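Local coordinates for protein alpha-amylase (Eisenia fetida, PDB 6M4K) that probably hydrolyses internal alpha-1,4-glucosidic linkages in starch-like polysaccharides, as a calcium-binding alpha-amylase built on a TIM barrel, at residues 26-29 with 30-34; 82-85 with 86-90; 175-178 with 179-183; 187-190 with 191-194; 394-397 with 398-402. One frame throughout, in Å; residues are numbered along the deposited sequence.

How the contacts relate
All five contacts are helical turns on the outside of the TIM barrel. Contacts 1 and 2 have centres about 9 Å apart: helices 27-39 and 81-93 pack against each other and share one sulfate ion, with Glu-31 reaching Thr-90. Contact 4 touches contact 2 through Trp-192 and Val-194, so helix 81-93 lies between helices 27-39 and 176-192 and touches both. Contacts 3 and 4 are the start and the end of helix 176-192. Contact 3 is more exposed and carries charges and a sulfate, while contact 4 is a glycine-terminated end over apolar packing. Contact 5, about 41 Å from contact 3 between centres, is the most buried and faces the C-terminal beta domain.

Contact 1 (26-29 with 30-34); sequences KWTD and IEREC. With SO4 (sulfate ion), chain G.
The backbone N-H of Ile-30 reaches Lys-26 O at 3.0 Å, the first of four successive i to i+4 bonds, ending with Glu-33 N to Asp-29 O, in the opening turns of helix 27-39. This is the helix of the beta-alpha-beta crossover that joins strands 19-22 and 44-47 of the TIM barrel. On the barrel side, Ile-30 lies alongside Trp-27 and brings CD1 to the indole edge, 4.0 Å from CE3. The outward side is polar. In one of its two conformers Arg-32 sets NH1 2.8 Å from Asp-29 OD1 in a salt bridge, the two planar groups turned 58° apart, while Thr-28 O lies over a face of the guanidinium. Lys-26 NZ donates to O3 of a sulfate at 2.8 Å and also pairs with Asp-374 and the carbonyl of Thr-372. An alanine here would remove the ammonium and would probably leave Asp-374 without its positive mate and the sulfate less firmly held. Glu-33 turns its carboxylate chiefly to His-386 and Arg-387. Beside it a water donates to both Asp-29 O, at 3.2 Å, and Glu-33 OE1, at 3.0 Å.

Contact 2 (82-85 with 86-90); sequences TQFR and NMVTT. With SO4 (sulfate ion), chain G.
Helix 81-93, which in the chain lies between barrel strands 44-47 and 97-102, carries Phe-84 with Met-87 and Val-88 one turn on. The phenyl ring is the centre of this apolar group. Its CG stands opposite the backbone N across the CA-CB bond (chi1 -176°), which swings the ring along the helix to meet both partners obliquely. Met-87, bent at its last torsion, lays CE 3.6 Å from Phe-84 CD1. Val-88 CG2 makes an off-centre CH-pi contact, 4.1 Å from the Phe-84 ring centroid and 29° from the ring normal. The same ring meets Trp-27 edge-to-face, and Met-87 reaches Ile-30, so the cluster joins this helix to helix 27-39. The outer side is polar: Asn-86 runs beside Thr-82, with OD1 3.9 Å from Thr-82 CG2. Gln-83 anchors its OE1 on the amide of Ser-80, while NE2 makes a weak bond of 3.3 Å to sulfate O1. Beneath the side chains runs regular i to i+4 bonding, such as Val-88 N to Phe-84 O at 3.0 Å. One apolar flank turned inward and one polar flank outward make this an amphipathic helix of the kind that surrounds a (beta/alpha)8 barrel.

Contact 3 (175-178 with 179-183); sequences ANYV and RDVEA. With SO4 (sulfate ion), chain H.
Arg-179 runs back over the residues that start its helix. Its CB lies 3.7 Å from Ala-175 O, and CG, set beside its own backbone N (chi1 -63°), comes closer to the same Ala-175 O at 3.3 Å. CD is still 3.6 Å from Ala-175 O, so the extended aliphatic part follows this carbonyl, which also accepts the backbone N-H of Arg-179. Beyond it NE donates to the carbonyl of Gly-173, just before the helix. The two terminal nitrogens then share a sulfate lying at the edge of the guanidinium and in its plane: NH1 reaches O4 at 2.9 Å in an almost straight bond (174°), and NH2 reaches O3 at 2.8 Å. NH2 also forms a salt bridge with Asp-209, so the guanidinium is gripped from several directions and probably little free to turn.

These are the first turns of helix 176-192, on the outside of the TIM barrel, with Ala-175 at the N-cap position. The side chain of Glu-182 is about 9 Å from the bound calcium. Along another flank Val-181 CG2 sits over one face of the Tyr-177 ring in a CH-pi contact, 3.7 Å from the centroid and 20° off the normal, and comes nearest at Tyr-177 CZ, 3.5 Å away. The Tyr-177 hydroxyl continues to the carbonyl of Pro-132, and Asp-180 pairs with Arg-216. Glu-182 runs alongside Val-178, its OE1 beside Val-178 CG1.

Contact 4 (187-190 with 191-194); sequences NRLI and GWGV
The indole of Trp-192 carries the backbone of the preceding turn on one face: Arg-188 O stands 3.4 Å above the ring plane, nearer its margin than its middle, with Leu-189 CA beside it. The Arg-188 side chain comes from that same side and runs alongside the ring, CG 3.6 Å from Trp-192 CZ2. Its guanidinium is turned 73° from the indole plane and is held by Glu-184 and the carbonyl of Tyr-72. Over the opposite face of the indole, Arg-85 from helix 81-93 makes a cation-pi contact. Just past Trp-192, helix 176-192 ends in a Schellman motif. Gly-193 adopts a positive phi (121°), where a side chain would collide with the carbonyl O of Trp-192. Val-194 N bonds back to Leu-189 O at 3.1 Å, and Gly-193 N to Ile-190 O at 2.9 Å, the latter donor lying well above the carbonyl plane (62° out of it). Leu-189 CB meets Val-194 CG2 at 3.9 Å, the apolar pair that commonly brackets this motif, and both residues rest on Val-100 of strand 97-102. A water donates to Ile-190 O at 2.8 Å and to Val-194 O at 2.9 Å. The carbonyls left at the helix end are thus partly answered by returning amides and this water, while a positive group against the indole ties the end to the neighbouring helix 81-93.

Contact 5 (394-397 with 398-402); sequences MVRF and HNVAI
Val-395 and Asn-399 run alongside each other in the same direction, one turn apart on helix 389-401. The amide nitrogen ND2 of Asn-399 rests 3.8 Å from Val-395 CG1. It is also 3.3 Å from Val-395 O, but at an angle too poor for a hydrogen bond; that carbonyl takes the backbone N-H of Asn-399 at 2.8 Å, and ND2 donates instead to the carbonyl of Asn-41. The other branch, Asn-399 OD1, stands at the edge of the His-398 ring and in its plane, 3.7 Å from His-398 CD2. A leucine in place of Asn-399 would probably leave the Asn-41 carbonyl without its donor. The His-398 ring extends with CG opposite the backbone N (chi1 174°), which carries it away from Val-395 and Met-394 to put ND1 on the carbonyl of Leu-333 and NE2 on Asp-17. Flanked by these two oxygens, the imidazole is likely to lean toward its positively charged form. Phe-397 presents one face to Met-394 CE, 3.6 Å above the ring plane, and meets Ala-401 CB obliquely, 4.3 Å from CE1. Arg-396 passes Val-400 loosely, CG to CG2 4.4 Å, before its NH2 reaches the carbonyl of Asp-456. Each flank has its own neighbour. Met-394 and Phe-397 pack on helix 322-334 and on Ala-494 of strand 492-496, while Arg-396 and Val-400 lie on His-496, so this helix, the one following the last barrel strand 339-344, joins the TIM barrel to the C-terminal beta domain.

Contact 1 (26-29 with 30-34)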
# COMPACT_ATOMS: atom_id res chain seq x y z
N LYS A 26 13.02 6.48 -7.47
CA LYS A 26 13.49 6.35 -8.85
C LYS A 26 13.71 4.88 -9.22
O LYS A 26 13.97 4.03 -8.36
CB LYS A 26 14.82 7.09 -9.04
CG LYS A 26 14.72 8.61 -8.97
CD LYS A 26 16.06 9.28 -9.30
CE LYS A 26 17.12 8.95 -8.26
NZ LYS A 26 18.31 9.84 -8.45
N TRP A 27 13.62 4.61 -10.52
CA TRP A 27 13.77 3.23 -10.99
C TRP A 27 15.14 2.67 -10.64
O TRP A 27 15.26 1.49 -10.28
CB TRP A 27 13.52 3.13 -12.49
CG TRP A 27 12.23 3.72 -12.98
CD1 TRP A 27 12.02 4.29 -14.19
CD2 TRP A 27 10.96 3.78 -12.30
NE1 TRP A 27 10.73 4.72 -14.32
CE2 TRP A 27 10.05 4.41 -13.17
CE3 TRP A 27 10.51 3.39 -11.03
CZ2 TRP A 27 8.71 4.66 -12.82
CZ3 TRP A 27 9.19 3.63 -10.68
CH2 TRP A 27 8.31 4.26 -11.58
N THR A 28 16.20 3.48 -10.75
CA THR A 28 17.52 2.97 -10.41
C THR A 28 17.61 2.57 -8.94
O THR A 28 18.29 1.60 -8.61
CB THR A 28 18.60 3.99 -10.73
OG1 THR A 28 18.27 5.24 -10.11
CG2 THR A 28 18.72 4.17 -12.25
N ASP A 29 16.91 3.30 -8.06
CA ASP A 29 16.91 2.95 -6.64
C ASP A 29 16.07 1.71 -6.37
O ASP A 29 16.47 0.86 -5.57
CB ASP A 29 16.45 4.13 -5.79
CG ASP A 29 17.55 5.16 -5.60
OD1 ASP A 29 18.74 4.76 -5.56
OD2 ASP A 29 17.23 6.35 -5.50
N ILE A 30 14.91 1.58 -7.01
CA ILE A 30 14.12 0.36 -6.82
C ILE A 30 14.89 -0.85 -7.32
O ILE A 30 14.93 -1.89 -6.67
CB ILE A 30 12.74 0.50 -7.48
CG1 ILE A 30 11.97 1.65 -6.84
CG2 ILE A 30 11.96 -0.82 -7.39
CD1 ILE A 30 10.57 1.85 -7.37
N GLU A 31 15.56 -0.70 -8.47
CA GLU A 31 16.35 -1.79 -9.02
C GLU A 31 17.38 -2.30 -8.01
O GLU A 31 17.52 -3.51 -7.81
CB GLU A 31 17.03 -1.33 -10.31
CG GLU A 31 17.82 -2.44 -10.99
CD GLU A 31 18.41 -2.03 -12.31
OE1 GLU A 31 18.29 -0.86 -12.70
OE2 GLU A 31 19.01 -2.91 -12.97
N ARG A 32 18.10 -1.38 -7.35
CA ARG A 32 19.05 -1.79 -6.32
C ARG A 32 18.32 -2.37 -5.11
O ARG A 32 18.77 -3.37 -4.53
CB ARG A 32 19.92 -0.62 -5.90
CG ARG A 32 20.73 -0.02 -7.04
CD ARG A 32 21.83 0.90 -6.53
NE ARG A 32 22.26 1.84 -7.56
CZ ARG A 32 21.73 3.05 -7.72
NH1 ARG A 32 20.77 3.47 -6.91
NH2 ARG A 32 22.18 3.85 -8.68
N GLU A 33 17.21 -1.76 -4.72
CA GLU A 33 16.49 -2.20 -3.53
C GLU A 33 15.97 -3.62 -3.66
O GLU A 33 15.77 -4.29 -2.65
CB GLU A 33 15.34 -1.23 -3.24
CG GLU A 33 14.76 -1.37 -1.84
CD GLU A 33 15.70 -0.87 -0.76
OE1 GLU A 33 16.82 -0.39 -1.07
OE2 GLU A 33 15.31 -0.94 0.43
N CYS A 34 15.74 -4.10 -4.89
CA CYS A 34 15.20 -5.44 -5.05
C CYS A 34 16.09 -6.51 -4.43
O CYS A 34 15.58 -7.52 -3.94
CB CYS A 34 14.87 -5.72 -6.52
SG CYS A 34 13.30 -4.94 -6.97
S SO4 G . 19.02 8.41 -11.91
O1 SO4 G . 17.80 8.58 -12.68
O2 SO4 G . 18.81 7.30 -10.99
O3 SO4 G . 19.26 9.61 -11.12
O4 SO4 G . 20.14 8.13 -12.80
O HOH W 1 19.82 5.66 -7.89
O HOH W 2 18.35 1.32 -3.03

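Contact 2 (82-85 with 86-90)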
# COMPACT_ATOMS: atom_id res chain seq x y z
N THR A 82 14.00 3.15 -20.49
CA THR A 82 15.13 2.25 -20.34
C THR A 82 15.36 1.90 -18.87
O THR A 82 15.57 0.73 -18.53
CB THR A 82 16.38 2.88 -20.94
OG1 THR A 82 16.28 2.84 -22.37
CG2 THR A 82 17.64 2.15 -20.51
N GLN A 83 15.31 2.90 -18.00
CA GLN A 83 15.52 2.64 -16.58
C GLN A 83 14.38 1.81 -15.99
O GLN A 83 14.61 0.94 -15.15
CB GLN A 83 15.72 3.95 -15.83
CG GLN A 83 17.03 4.62 -16.20
CD GLN A 83 17.13 6.02 -15.66
OE1 GLN A 83 16.18 6.80 -15.73
NE2 GLN A 83 18.30 6.37 -15.13
N PHE A 84 13.14 2.07 -16.44
CA PHE A 84 12.00 1.27 -15.99
C PHE A 84 12.18 -0.20 -16.36
O PHE A 84 11.98 -1.10 -15.53
CB PHE A 84 10.70 1.82 -16.60
CG PHE A 84 9.46 1.11 -16.11
CD1 PHE A 84 8.84 1.50 -14.93
CD2 PHE A 84 8.93 0.02 -16.81
CE1 PHE A 84 7.72 0.83 -14.45
CE2 PHE A 84 7.81 -0.65 -16.34
CZ PHE A 84 7.20 -0.25 -15.16
N ARG A 85 12.60 -0.46 -17.59
CA ARG A 85 12.73 -1.84 -18.05
C ARG A 85 13.91 -2.54 -17.39
O ARG A 85 13.81 -3.73 -17.06
CB ARG A 85 12.81 -1.86 -19.57
CG ARG A 85 11.51 -1.40 -20.17
CD ARG A 85 11.58 -1.22 -21.65
NE ARG A 85 11.51 -2.50 -22.35
CZ ARG A 85 11.20 -2.60 -23.64
NH1 ARG A 85 10.93 -1.51 -24.35
NH2 ARG A 85 11.16 -3.79 -24.21
N ASN A 86 15.01 -1.81 -17.14
CA ASN A 86 16.10 -2.39 -16.37
C ASN A 86 15.63 -2.81 -14.99
O ASN A 86 15.99 -3.89 -14.50
CB ASN A 86 17.24 -1.38 -16.22
CG ASN A 86 18.08 -1.21 -17.47
OD1 ASN A 86 18.78 -0.21 -17.61
ND2 ASN A 86 18.03 -2.18 -18.37
N MET A 87 14.84 -1.95 -14.33
CA MET A 87 14.31 -2.24 -13.01
C MET A 87 13.45 -3.50 -13.02
O MET A 87 13.63 -4.40 -12.20
CB MET A 87 13.50 -1.04 -12.51
CG MET A 87 12.76 -1.26 -11.21
SD MET A 87 11.55 0.03 -10.88
CE MET A 87 10.35 -0.28 -12.18
N VAL A 88 12.49 -3.57 -13.95
CA VAL A 88 11.60 -4.72 -14.02
C VAL A 88 12.39 -6.01 -14.25
O VAL A 88 12.16 -7.03 -13.58
CB VAL A 88 10.52 -4.51 -15.09
CG1 VAL A 88 9.70 -5.79 -15.29
CG2 VAL A 88 9.59 -3.36 -14.72
N THR A 89 13.32 -5.98 -15.19
CA THR A 89 14.11 -7.17 -15.50
C THR A 89 14.92 -7.63 -14.29
O THR A 89 14.90 -8.81 -13.91
CB THR A 89 15.02 -6.89 -16.70
OG1 THR A 89 14.22 -6.60 -17.84
CG2 THR A 89 15.91 -8.10 -16.98
N THR A 90 15.64 -6.71 -13.64
CA THR A 90 16.49 -7.06 -12.51
C THR A 90 15.65 -7.57 -11.34
O THR A 90 15.99 -8.57 -10.70
CB THR A 90 17.27 -5.82 -12.07
OG1 THR A 90 18.16 -5.42 -13.12
CG2 THR A 90 18.06 -6.09 -10.79
S SO4 G . 19.02 8.41 -11.91
O1 SO4 G . 17.80 8.58 -12.68
O2 SO4 G . 18.81 7.30 -10.99
O3 SO4 G . 19.26 9.61 -11.12
O4 SO4 G . 20.14 8.13 -12.80

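Contact 3 (175-178 with 179-183)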
# COMPACT_ATOMS: atom_id res chain seq x y z
N ALA A 175 -16.16 4.18 -23.81
CA ALA A 175 -15.81 4.30 -25.22
C ALA A 175 -14.83 3.20 -25.63
O ALA A 175 -13.83 2.96 -24.94
CB ALA A 175 -15.20 5.67 -25.50
N ASN A 176 -15.11 2.55 -26.76
CA ASN A 176 -14.22 1.50 -27.25
C ASN A 176 -12.80 2.01 -27.42
O ASN A 176 -11.83 1.30 -27.12
CB ASN A 176 -14.75 0.93 -28.57
CG ASN A 176 -15.94 0.02 -28.37
OD1 ASN A 176 -16.26 -0.38 -27.26
ND2 ASN A 176 -16.60 -0.33 -29.47
N TYR A 177 -12.64 3.24 -27.91
CA TYR A 177 -11.30 3.77 -28.14
C TYR A 177 -10.53 3.94 -26.84
O TYR A 177 -9.36 3.56 -26.76
CB TYR A 177 -11.39 5.09 -28.90
CG TYR A 177 -10.05 5.72 -29.12
CD1 TYR A 177 -9.19 5.24 -30.09
CD2 TYR A 177 -9.64 6.80 -28.35
CE1 TYR A 177 -7.96 5.82 -30.29
CE2 TYR A 177 -8.41 7.38 -28.54
CZ TYR A 177 -7.57 6.89 -29.52
OH TYR A 177 -6.34 7.47 -29.73
N VAL A 178 -11.18 4.49 -25.81
CA VAL A 178 -10.51 4.66 -24.52
C VAL A 178 -10.12 3.31 -23.94
O VAL A 178 -9.00 3.12 -23.46
CB VAL A 178 -11.40 5.48 -23.56
CG1 VAL A 178 -10.81 5.49 -22.16
CG2 VAL A 178 -11.56 6.91 -24.08
N ARG A 179 -11.03 2.33 -24.02
CA ARG A 179 -10.72 0.99 -23.52
C ARG A 179 -9.53 0.39 -24.25
O ARG A 179 -8.66 -0.24 -23.63
CB ARG A 179 -11.94 0.09 -23.66
CG ARG A 179 -13.11 0.55 -22.84
CD ARG A 179 -14.39 -0.19 -23.22
NE ARG A 179 -15.46 0.06 -22.27
CZ ARG A 179 -16.63 -0.58 -22.29
NH1 ARG A 179 -16.86 -1.50 -23.22
NH2 ARG A 179 -17.55 -0.30 -21.38
N ASP A 180 -9.48 0.56 -25.58
CA ASP A 180 -8.38 0.02 -26.36
C ASP A 180 -7.06 0.69 -26.01
O ASP A 180 -6.02 0.03 -25.88
CB ASP A 180 -8.65 0.21 -27.86
CG ASP A 180 -9.72 -0.73 -28.39
OD1 ASP A 180 -10.09 -1.71 -27.71
OD2 ASP A 180 -10.17 -0.50 -29.53
N VAL A 181 -7.08 2.02 -25.87
CA VAL A 181 -5.86 2.77 -25.57
C VAL A 181 -5.32 2.40 -24.20
O VAL A 181 -4.11 2.19 -24.02
CB VAL A 181 -6.15 4.28 -25.68
CG1 VAL A 181 -5.08 5.07 -24.97
CG2 VAL A 181 -6.24 4.69 -27.15
N GLU A 182 -6.20 2.31 -23.21
CA GLU A 182 -5.74 2.01 -21.86
C GLU A 182 -5.26 0.57 -21.75
O GLU A 182 -4.25 0.30 -21.08
CB GLU A 182 -6.84 2.35 -20.85
CG GLU A 182 -7.08 3.87 -20.81
CD GLU A 182 -7.98 4.33 -19.70
OE1 GLU A 182 -8.91 3.59 -19.35
OE2 GLU A 182 -7.74 5.45 -19.18
N ALA A 183 -5.92 -0.36 -22.44
CA ALA A 183 -5.43 -1.73 -22.45
C ALA A 183 -4.10 -1.86 -23.18
O ALA A 183 -3.26 -2.67 -22.79
CB ALA A 183 -6.47 -2.66 -23.08
S SO4 H . -20.26 -2.66 -22.33
O1 SO4 H . -21.63 -2.92 -22.76
O2 SO4 H . -19.93 -3.50 -21.19
O3 SO4 H . -20.13 -1.26 -21.96
O4 SO4 H . -19.34 -2.96 -23.43

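Contact 4 (187-190 with 191-194)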
# COMPACT_ATOMS: atom_id res chain seq x y z
N ASN A 187 -0.99 -3.52 -21.47
CA ASN A 187 -0.39 -4.69 -22.12
C ASN A 187 1.08 -4.47 -22.47
O ASN A 187 1.86 -5.42 -22.46
CB ASN A 187 -1.18 -5.06 -23.37
CG ASN A 187 -2.40 -5.87 -23.05
OD1 ASN A 187 -2.42 -6.57 -22.03
ND2 ASN A 187 -3.43 -5.79 -23.89
N ARG A 188 1.45 -3.24 -22.82
CA ARG A 188 2.86 -2.96 -23.09
C ARG A 188 3.69 -3.21 -21.84
O ARG A 188 4.74 -3.86 -21.90
CB ARG A 188 3.00 -1.52 -23.59
CG ARG A 188 4.41 -1.08 -23.94
CD ARG A 188 4.44 0.17 -24.85
NE ARG A 188 3.19 0.92 -24.79
CZ ARG A 188 3.05 2.09 -24.16
NH1 ARG A 188 4.08 2.64 -23.55
NH2 ARG A 188 1.87 2.69 -24.14
N LEU A 189 3.17 -2.77 -20.69
CA LEU A 189 3.90 -2.96 -19.45
C LEU A 189 3.93 -4.43 -19.04
O LEU A 189 4.98 -4.93 -18.60
CB LEU A 189 3.32 -2.07 -18.36
CG LEU A 189 3.86 -0.63 -18.32
CD1 LEU A 189 3.77 0.09 -19.68
CD2 LEU A 189 3.13 0.17 -17.26
N ILE A 190 2.81 -5.14 -19.19
CA ILE A 190 2.80 -6.58 -18.93
C ILE A 190 3.83 -7.28 -19.81
O ILE A 190 4.59 -8.14 -19.34
CB ILE A 190 1.39 -7.15 -19.15
CG1 ILE A 190 0.44 -6.67 -18.05
CG2 ILE A 190 1.42 -8.68 -19.16
CD1 ILE A 190 -1.02 -6.93 -18.37
N GLY A 191 3.94 -6.86 -21.07
CA GLY A 191 4.90 -7.50 -21.96
C GLY A 191 6.33 -7.32 -21.52
O GLY A 191 7.17 -8.19 -21.74
N TRP A 192 6.64 -6.19 -20.87
CA TRP A 192 7.98 -5.97 -20.34
C TRP A 192 8.25 -6.74 -19.05
O TRP A 192 9.41 -6.85 -18.65
CB TRP A 192 8.20 -4.48 -20.05
CG TRP A 192 8.10 -3.61 -21.26
CD1 TRP A 192 8.12 -3.99 -22.57
CD2 TRP A 192 7.96 -2.18 -21.27
NE1 TRP A 192 8.00 -2.89 -23.39
CE2 TRP A 192 7.91 -1.77 -22.61
CE3 TRP A 192 7.89 -1.21 -20.26
CZ2 TRP A 192 7.78 -0.43 -22.98
CZ3 TRP A 192 7.76 0.12 -20.62
CH2 TRP A 192 7.70 0.50 -21.97
N GLY A 193 7.22 -7.29 -18.41
CA GLY A 193 7.42 -8.05 -17.19
C GLY A 193 6.69 -7.52 -15.98
O GLY A 193 6.85 -8.09 -14.90
N VAL A 194 5.89 -6.47 -16.11
CA VAL A 194 5.12 -6.00 -14.96
C VAL A 194 4.14 -7.09 -14.53
O VAL A 194 3.56 -7.80 -15.36
CB VAL A 194 4.41 -4.68 -15.34
CG1 VAL A 194 3.35 -4.31 -14.30
CG2 VAL A 194 5.43 -3.57 -15.47
O HOH W 3 4.47 -9.87 -17.20

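Contact 5 (394-397 with 398-402)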
# COMPACT_ATOMS: atom_id res chain seq x y z
N MET A 394 9.00 -8.54 11.52
CA MET A 394 7.62 -8.98 11.52
C MET A 394 7.18 -9.50 10.16
O MET A 394 6.25 -10.31 10.09
CB MET A 394 6.67 -7.90 12.04
CG MET A 394 6.74 -7.71 13.56
SD MET A 394 6.48 -9.23 14.50
CE MET A 394 4.86 -9.73 13.91
N VAL A 395 7.83 -9.07 9.07
CA VAL A 395 7.61 -9.73 7.79
C VAL A 395 8.13 -11.16 7.84
O VAL A 395 7.46 -12.09 7.38
CB VAL A 395 8.25 -8.90 6.66
CG1 VAL A 395 8.34 -9.70 5.35
CG2 VAL A 395 7.48 -7.59 6.48
N ARG A 396 9.31 -11.36 8.43
CA ARG A 396 9.80 -12.72 8.63
C ARG A 396 8.85 -13.53 9.51
O ARG A 396 8.55 -14.68 9.18
CB ARG A 396 11.23 -12.70 9.20
CG ARG A 396 11.83 -14.09 9.37
CD ARG A 396 13.32 -14.03 9.64
NE ARG A 396 13.58 -13.35 10.90
CZ ARG A 396 14.79 -13.19 11.44
NH1 ARG A 396 15.86 -13.67 10.82
NH2 ARG A 396 14.91 -12.57 12.60
N PHE A 397 8.34 -12.94 10.60
CA PHE A 397 7.34 -13.61 11.42
C PHE A 397 6.14 -14.02 10.57
O PHE A 397 5.70 -15.17 10.61
CB PHE A 397 6.90 -12.65 12.54
CG PHE A 397 5.87 -13.22 13.51
CD1 PHE A 397 4.54 -13.36 13.15
CD2 PHE A 397 6.23 -13.52 14.82
CE1 PHE A 397 3.61 -13.84 14.04
CE2 PHE A 397 5.30 -14.00 15.73
CZ PHE A 397 3.99 -14.17 15.35
N HIS A 398 5.62 -13.07 9.80
CA HIS A 398 4.49 -13.33 8.90
C HIS A 398 4.79 -14.49 7.96
O HIS A 398 3.95 -15.37 7.76
CB HIS A 398 4.27 -12.05 8.10
CG HIS A 398 3.25 -12.15 7.00
ND1 HIS A 398 1.94 -11.75 7.17
CD2 HIS A 398 3.36 -12.54 5.71
CE1 HIS A 398 1.29 -11.90 6.02
NE2 HIS A 398 2.12 -12.40 5.13
N ASN A 399 6.00 -14.52 7.39
CA ASN A 399 6.35 -15.60 6.47
C ASN A 399 6.43 -16.93 7.20
O ASN A 399 5.94 -17.95 6.70
CB ASN A 399 7.69 -15.29 5.78
CG ASN A 399 7.62 -14.08 4.85
OD1 ASN A 399 6.56 -13.74 4.32
ND2 ASN A 399 8.76 -13.44 4.65
N VAL A 400 7.04 -16.95 8.39
CA VAL A 400 7.16 -18.18 9.17
C VAL A 400 5.78 -18.70 9.57
O VAL A 400 5.54 -19.91 9.61
CB VAL A 400 8.08 -17.95 10.38
CG1 VAL A 400 7.98 -19.11 11.38
CG2 VAL A 400 9.52 -17.76 9.92
N ALA A 401 4.86 -17.80 9.88
CA ALA A 401 3.54 -18.13 10.39
C ALA A 401 2.55 -18.51 9.30
O ALA A 401 1.44 -18.95 9.63
CB ALA A 401 2.99 -16.92 11.15
N ILE A 402 2.90 -18.32 8.02
CA ILE A 402 1.95 -18.44 6.92
C ILE A 402 1.18 -19.75 6.98
O ILE A 402 1.75 -20.82 7.21
CB ILE A 402 2.66 -18.22 5.57
CG1 ILE A 402 1.66 -17.83 4.48
CG2 ILE A 402 3.45 -19.44 5.17
CD1 ILE A 402 1.75 -16.36 4.08